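Local coordinates for protein titin (PDB 1WAA) that serves as an elastic scaffold of the muscle sarcomere, built from chained immunoglobulin domains such as this I-set domain, which resist stretching, at residues K10-V15 / F25-S30; V15-G20 / A86-K91. All coordinates share one frame; numbering follows the deposited sequence.

Interaction 1: K10-V15 / F25-S30. With ZN (zinc ion), chain Q.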
# COMPACT_ATOMS: atom_id res chain seq x y z
N LYS F 10 1.08 -12.97 -16.75
CA LYS F 10 2.27 -13.83 -16.80
C LYS F 10 2.05 -14.97 -15.84
O LYS F 10 1.91 -14.73 -14.63
CB LYS F 10 3.55 -13.07 -16.42
CG LYS F 10 3.78 -11.82 -17.26
CD LYS F 10 5.21 -11.32 -17.21
CE LYS F 10 5.38 -10.09 -18.11
NZ LYS F 10 4.41 -9.03 -17.73
N PRO F 11 1.95 -16.19 -16.38
CA PRO F 11 1.66 -17.37 -15.56
C PRO F 11 2.83 -17.81 -14.69
O PRO F 11 3.98 -17.41 -14.93
CB PRO F 11 1.30 -18.46 -16.61
CG PRO F 11 2.05 -18.06 -17.84
CD PRO F 11 2.07 -16.52 -17.82
N LEU F 12 2.52 -18.61 -13.68
CA LEU F 12 3.51 -19.31 -12.88
C LEU F 12 4.42 -20.15 -13.79
O LEU F 12 3.96 -20.76 -14.74
CB LEU F 12 2.75 -20.25 -11.94
CG LEU F 12 2.52 -19.97 -10.43
CD1 LEU F 12 2.92 -18.60 -9.99
CD2 LEU F 12 1.10 -20.33 -9.95
N TYR F 13 5.71 -20.17 -13.50
CA TYR F 13 6.61 -21.10 -14.16
C TYR F 13 7.01 -22.21 -13.17
O TYR F 13 7.01 -21.97 -11.95
CB TYR F 13 7.86 -20.37 -14.65
CG TYR F 13 7.69 -19.65 -15.94
CD1 TYR F 13 8.49 -19.95 -17.02
CD2 TYR F 13 6.71 -18.65 -16.09
CE1 TYR F 13 8.35 -19.27 -18.21
CE2 TYR F 13 6.55 -17.98 -17.28
CZ TYR F 13 7.36 -18.29 -18.32
OH TYR F 13 7.23 -17.64 -19.54
N GLY F 14 7.40 -23.37 -13.68
CA GLY F 14 7.88 -24.44 -12.80
C GLY F 14 9.18 -24.07 -12.09
O GLY F 14 9.93 -23.27 -12.61
N VAL F 15 9.42 -24.65 -10.92
CA VAL F 15 10.66 -24.42 -10.16
C VAL F 15 11.20 -25.77 -9.72
O VAL F 15 10.43 -26.64 -9.29
CB VAL F 15 10.42 -23.55 -8.90
CG1 VAL F 15 11.72 -23.26 -8.15
CG2 VAL F 15 9.68 -22.23 -9.26
N PHE F 25 8.04 -18.39 -6.48
CA PHE F 25 7.07 -18.36 -7.59
C PHE F 25 6.54 -16.95 -7.78
O PHE F 25 6.51 -16.12 -6.83
CB PHE F 25 5.90 -19.30 -7.33
CG PHE F 25 6.26 -20.77 -7.33
CD1 PHE F 25 6.07 -21.55 -8.46
CD2 PHE F 25 6.78 -21.36 -6.18
CE1 PHE F 25 6.39 -22.89 -8.46
CE2 PHE F 25 7.10 -22.71 -6.17
CZ PHE F 25 6.91 -23.47 -7.32
N GLU F 26 6.09 -16.68 -9.01
CA GLU F 26 5.72 -15.31 -9.41
C GLU F 26 4.64 -15.40 -10.47
O GLU F 26 4.79 -16.10 -11.50
CB GLU F 26 6.96 -14.56 -9.91
CG GLU F 26 6.73 -13.12 -10.40
CD GLU F 26 7.66 -12.72 -11.51
OE1 GLU F 26 7.52 -11.59 -11.99
OE2 GLU F 26 8.48 -13.53 -11.95
N ILE F 27 3.56 -14.68 -10.22
CA ILE F 27 2.47 -14.57 -11.18
C ILE F 27 2.11 -13.10 -11.28
O ILE F 27 2.15 -12.39 -10.28
CB ILE F 27 1.28 -15.46 -10.80
CG1 ILE F 27 0.19 -15.41 -11.90
CG2 ILE F 27 0.75 -15.12 -9.40
CD1 ILE F 27 -1.08 -16.20 -11.58
N GLU F 28 1.78 -12.65 -12.49
CA GLU F 28 1.40 -11.27 -12.72
C GLU F 28 -0.06 -11.31 -13.16
O GLU F 28 -0.41 -12.04 -14.13
CB GLU F 28 2.28 -10.68 -13.81
CG GLU F 28 1.88 -9.25 -14.23
CD GLU F 28 2.85 -8.20 -13.70
OE1 GLU F 28 3.27 -8.30 -12.52
OE2 GLU F 28 3.22 -7.28 -14.47
N LEU F 29 -0.90 -10.54 -12.48
CA LEU F 29 -2.31 -10.39 -12.83
C LEU F 29 -2.58 -9.15 -13.69
O LEU F 29 -1.72 -8.30 -13.84
CB LEU F 29 -3.19 -10.36 -11.58
CG LEU F 29 -2.97 -11.51 -10.59
CD1 LEU F 29 -3.97 -11.39 -9.44
CD2 LEU F 29 -3.14 -12.84 -11.33
N SER F 30 -3.77 -9.06 -14.27
CA SER F 30 -4.13 -7.91 -15.08
C SER F 30 -4.44 -6.66 -14.28
O SER F 30 -4.58 -5.59 -14.88
CB SER F 30 -5.36 -8.23 -15.92
OG SER F 30 -6.42 -8.70 -15.12
ZN ZN Q . 8.99 -11.46 -13.39
O HOH W 1 5.75 -15.55 -14.03
O HOH W 2 6.90 -18.77 -11.13
O HOH W 3 7.76 -11.43 -15.14
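Lys10 and Glu28 pair where strand 8-10, the A strand of this I-set immunoglobulin sandwich, runs antiparallel to the B strand 23-29 and then leaves it. They form a hydrogen-bonded antiparallel pair: Lys10 N donates a hydrogen bond to Glu28 O at 3.2 Å, and Glu28 N donates one back to Lys10 O at 3.0 Å, nearly straight at 172°. Their side chains lie alongside each other on the same face, with Lys10 NZ only a long salt bridge from Glu28 OE2; the stronger partner of Glu28 is Lys59. Past Lys10 the two segments diverge and water takes over. One water donates to both Pro11 O and Glu26 O, at 2.7 Å from the former, while a second accepts from Tyr13 N and Glu26 N. The Glu26 carboxylate meanwhile grips a zinc ion through OE1 at 2.0 Å and more loosely through OE2; a water and residues of another protein chain add further ligands.

On the core side, Val15 has CG1 anti to its own N (chi1 -177°), which turns CG2 over one face of the Phe25 ring, 3.6 Å from the centroid and 20° off the normal. With Phe25 cut back to an alanine, that methyl would probably be left without the ring it lies over. Leu12 CD1 rests 3.6 Å from Ile27 CB and 4.1 Å from Phe25 CB.

Interaction 2: V15-G20 / A86-K91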
# COMPACT_ATOMS: atom_id res chain seq x y z
N VAL F 15 9.42 -24.65 -10.92
CA VAL F 15 10.66 -24.42 -10.16
C VAL F 15 11.20 -25.77 -9.72
O VAL F 15 10.43 -26.64 -9.29
CB VAL F 15 10.42 -23.55 -8.90
CG1 VAL F 15 11.72 -23.26 -8.15
CG2 VAL F 15 9.68 -22.23 -9.26
N GLU F 16 12.50 -25.99 -9.87
CA GLU F 16 13.13 -27.12 -9.21
C GLU F 16 14.28 -26.72 -8.27
O GLU F 16 15.09 -25.87 -8.63
CB GLU F 16 13.56 -28.18 -10.22
CG GLU F 16 14.75 -27.85 -11.08
CD GLU F 16 15.18 -29.04 -11.91
OE1 GLU F 16 16.37 -29.44 -11.81
OE2 GLU F 16 14.34 -29.56 -12.67
N VAL F 17 14.31 -27.30 -7.06
CA VAL F 17 15.28 -26.90 -6.02
C VAL F 17 15.78 -28.13 -5.26
O VAL F 17 15.07 -29.14 -5.23
CB VAL F 17 14.69 -25.87 -5.00
CG1 VAL F 17 14.51 -24.51 -5.65
CG2 VAL F 17 13.40 -26.34 -4.41
N PHE F 18 16.99 -28.06 -4.69
CA PHE F 18 17.50 -29.14 -3.84
C PHE F 18 16.87 -28.97 -2.47
O PHE F 18 16.48 -27.88 -2.13
CB PHE F 18 19.03 -29.10 -3.75
CG PHE F 18 19.72 -29.46 -5.04
CD1 PHE F 18 20.06 -28.47 -5.97
CD2 PHE F 18 19.98 -30.79 -5.36
CE1 PHE F 18 20.69 -28.81 -7.19
CE2 PHE F 18 20.61 -31.14 -6.56
CZ PHE F 18 20.96 -30.14 -7.48
N VAL F 19 16.74 -30.05 -1.69
CA VAL F 19 16.11 -29.91 -0.39
C VAL F 19 16.91 -28.92 0.46
O VAL F 19 18.15 -28.88 0.40
CB VAL F 19 15.91 -31.26 0.39
CG1 VAL F 19 15.62 -32.45 -0.52
CG2 VAL F 19 17.04 -31.54 1.27
N GLY F 20 16.21 -28.11 1.24
CA GLY F 20 16.87 -27.17 2.12
C GLY F 20 16.98 -25.83 1.45
O GLY F 20 17.19 -24.82 2.15
N ALA F 86 1.84 -24.48 -11.48
CA ALA F 86 3.15 -24.91 -11.96
C ALA F 86 3.71 -25.93 -10.99
O ALA F 86 3.30 -25.99 -9.81
CB ALA F 86 4.08 -23.73 -12.05
N ASN F 87 4.66 -26.72 -11.49
CA ASN F 87 5.32 -27.78 -10.75
C ASN F 87 6.43 -27.23 -9.88
O ASN F 87 7.23 -26.41 -10.32
CB ASN F 87 5.87 -28.84 -11.73
CG ASN F 87 6.42 -30.11 -11.01
OD1 ASN F 87 7.60 -30.45 -11.17
ND2 ASN F 87 5.55 -30.82 -10.28
N LEU F 88 6.41 -27.68 -8.62
CA LEU F 88 7.56 -27.60 -7.73
C LEU F 88 8.19 -28.98 -7.68
O LEU F 88 7.53 -29.96 -7.34
CB LEU F 88 7.09 -27.26 -6.33
CG LEU F 88 8.00 -26.62 -5.27
CD1 LEU F 88 7.75 -27.26 -3.95
CD2 LEU F 88 9.50 -26.56 -5.61
N LYS F 89 9.47 -29.05 -8.03
CA LYS F 89 10.22 -30.29 -7.94
C LYS F 89 11.33 -30.10 -6.92
O LYS F 89 12.18 -29.21 -7.08
CB LYS F 89 10.79 -30.71 -9.32
CG LYS F 89 11.80 -31.88 -9.20
CD LYS F 89 11.99 -32.69 -10.48
CE LYS F 89 12.62 -31.88 -11.59
NZ LYS F 89 13.46 -32.74 -12.49
N VAL F 90 11.33 -30.90 -5.85
CA VAL F 90 12.39 -30.87 -4.83
C VAL F 90 13.33 -32.07 -5.06
O VAL F 90 12.89 -33.24 -5.09
CB VAL F 90 11.82 -30.79 -3.37
CG1 VAL F 90 12.95 -30.76 -2.34
CG2 VAL F 90 10.90 -29.57 -3.20
N LYS F 91 14.61 -31.80 -5.27
CA LYS F 91 15.57 -32.86 -5.60
C LYS F 91 16.48 -33.16 -4.42
O LYS F 91 16.73 -32.30 -3.60
CB LYS F 91 16.45 -32.49 -6.79
CG LYS F 91 15.71 -31.92 -7.97
CD LYS F 91 16.65 -31.57 -9.12
CE LYS F 91 17.12 -30.12 -9.01
NZ LYS F 91 18.31 -29.85 -9.89
O HOH W 4 9.62 -28.23 -11.77
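Val15, Val17 and Val19 hydrogen-bond with Asn87, Lys89 and Lys91, making strand 15-18 (A') parallel to the C-terminal G strand 82-91, the A'G pairing of the I-set fold. Five backbone bonds join them: Val15 N to Asn87 O, Lys89 N to Val15 O, Val17 N to Lys89 O, Lys91 N to Val17 O at 2.7 Å, and Val19 N to Lys91 O, more bent at 138°. CA-H groups of Glu16, Phe18, Leu88 and Val90 add close contacts to four of these carbonyls.

Charges gather on the outer face. Glu16 splits its carboxylate between two lysines: OE1 accepts a hydrogen bond from Lys91 NZ at 2.8 Å within a salt bridge, on the anti side and 24° out of plane, while OE2 lies 3.3 Å from Lys89 NZ. Bent at chi3 (-92°), Lys91 also carries CE over one face of the Phe18 ring, 4.2 Å from the centroid.

Val15, Val17, Leu88 and Val90 occupy the inner face, where Val17 CG2 meets Leu88 CD2 at 4.1 Å. Just past the strand, Val19 CG1 meets Val90 CG1 at 3.6 Å.

Pulling the two parallel strands apart lengthwise would probably load these backbone bonds in shear, together, with the salt bridges crossing the same seam.

How the interactions relate
Val15 belongs to both contacts and marks the crossing from one sheet to the other: its side chain serves interaction 1, while its backbone opens the pairing with strand 82-91 in interaction 2. The centres are 16 Å apart, yet the two contacts pack directly against each other. Ala86 CB lies 3.4 Å from Tyr13 O and 3.7 Å from Leu12 CB, and in the core Phe25 CZ reaches Leu88 CG at 3.9 Å. Interaction 1 carries the zinc ligand Glu26; in interaction 2 the Val15 side chain lies about 6 Å from a different zinc ion.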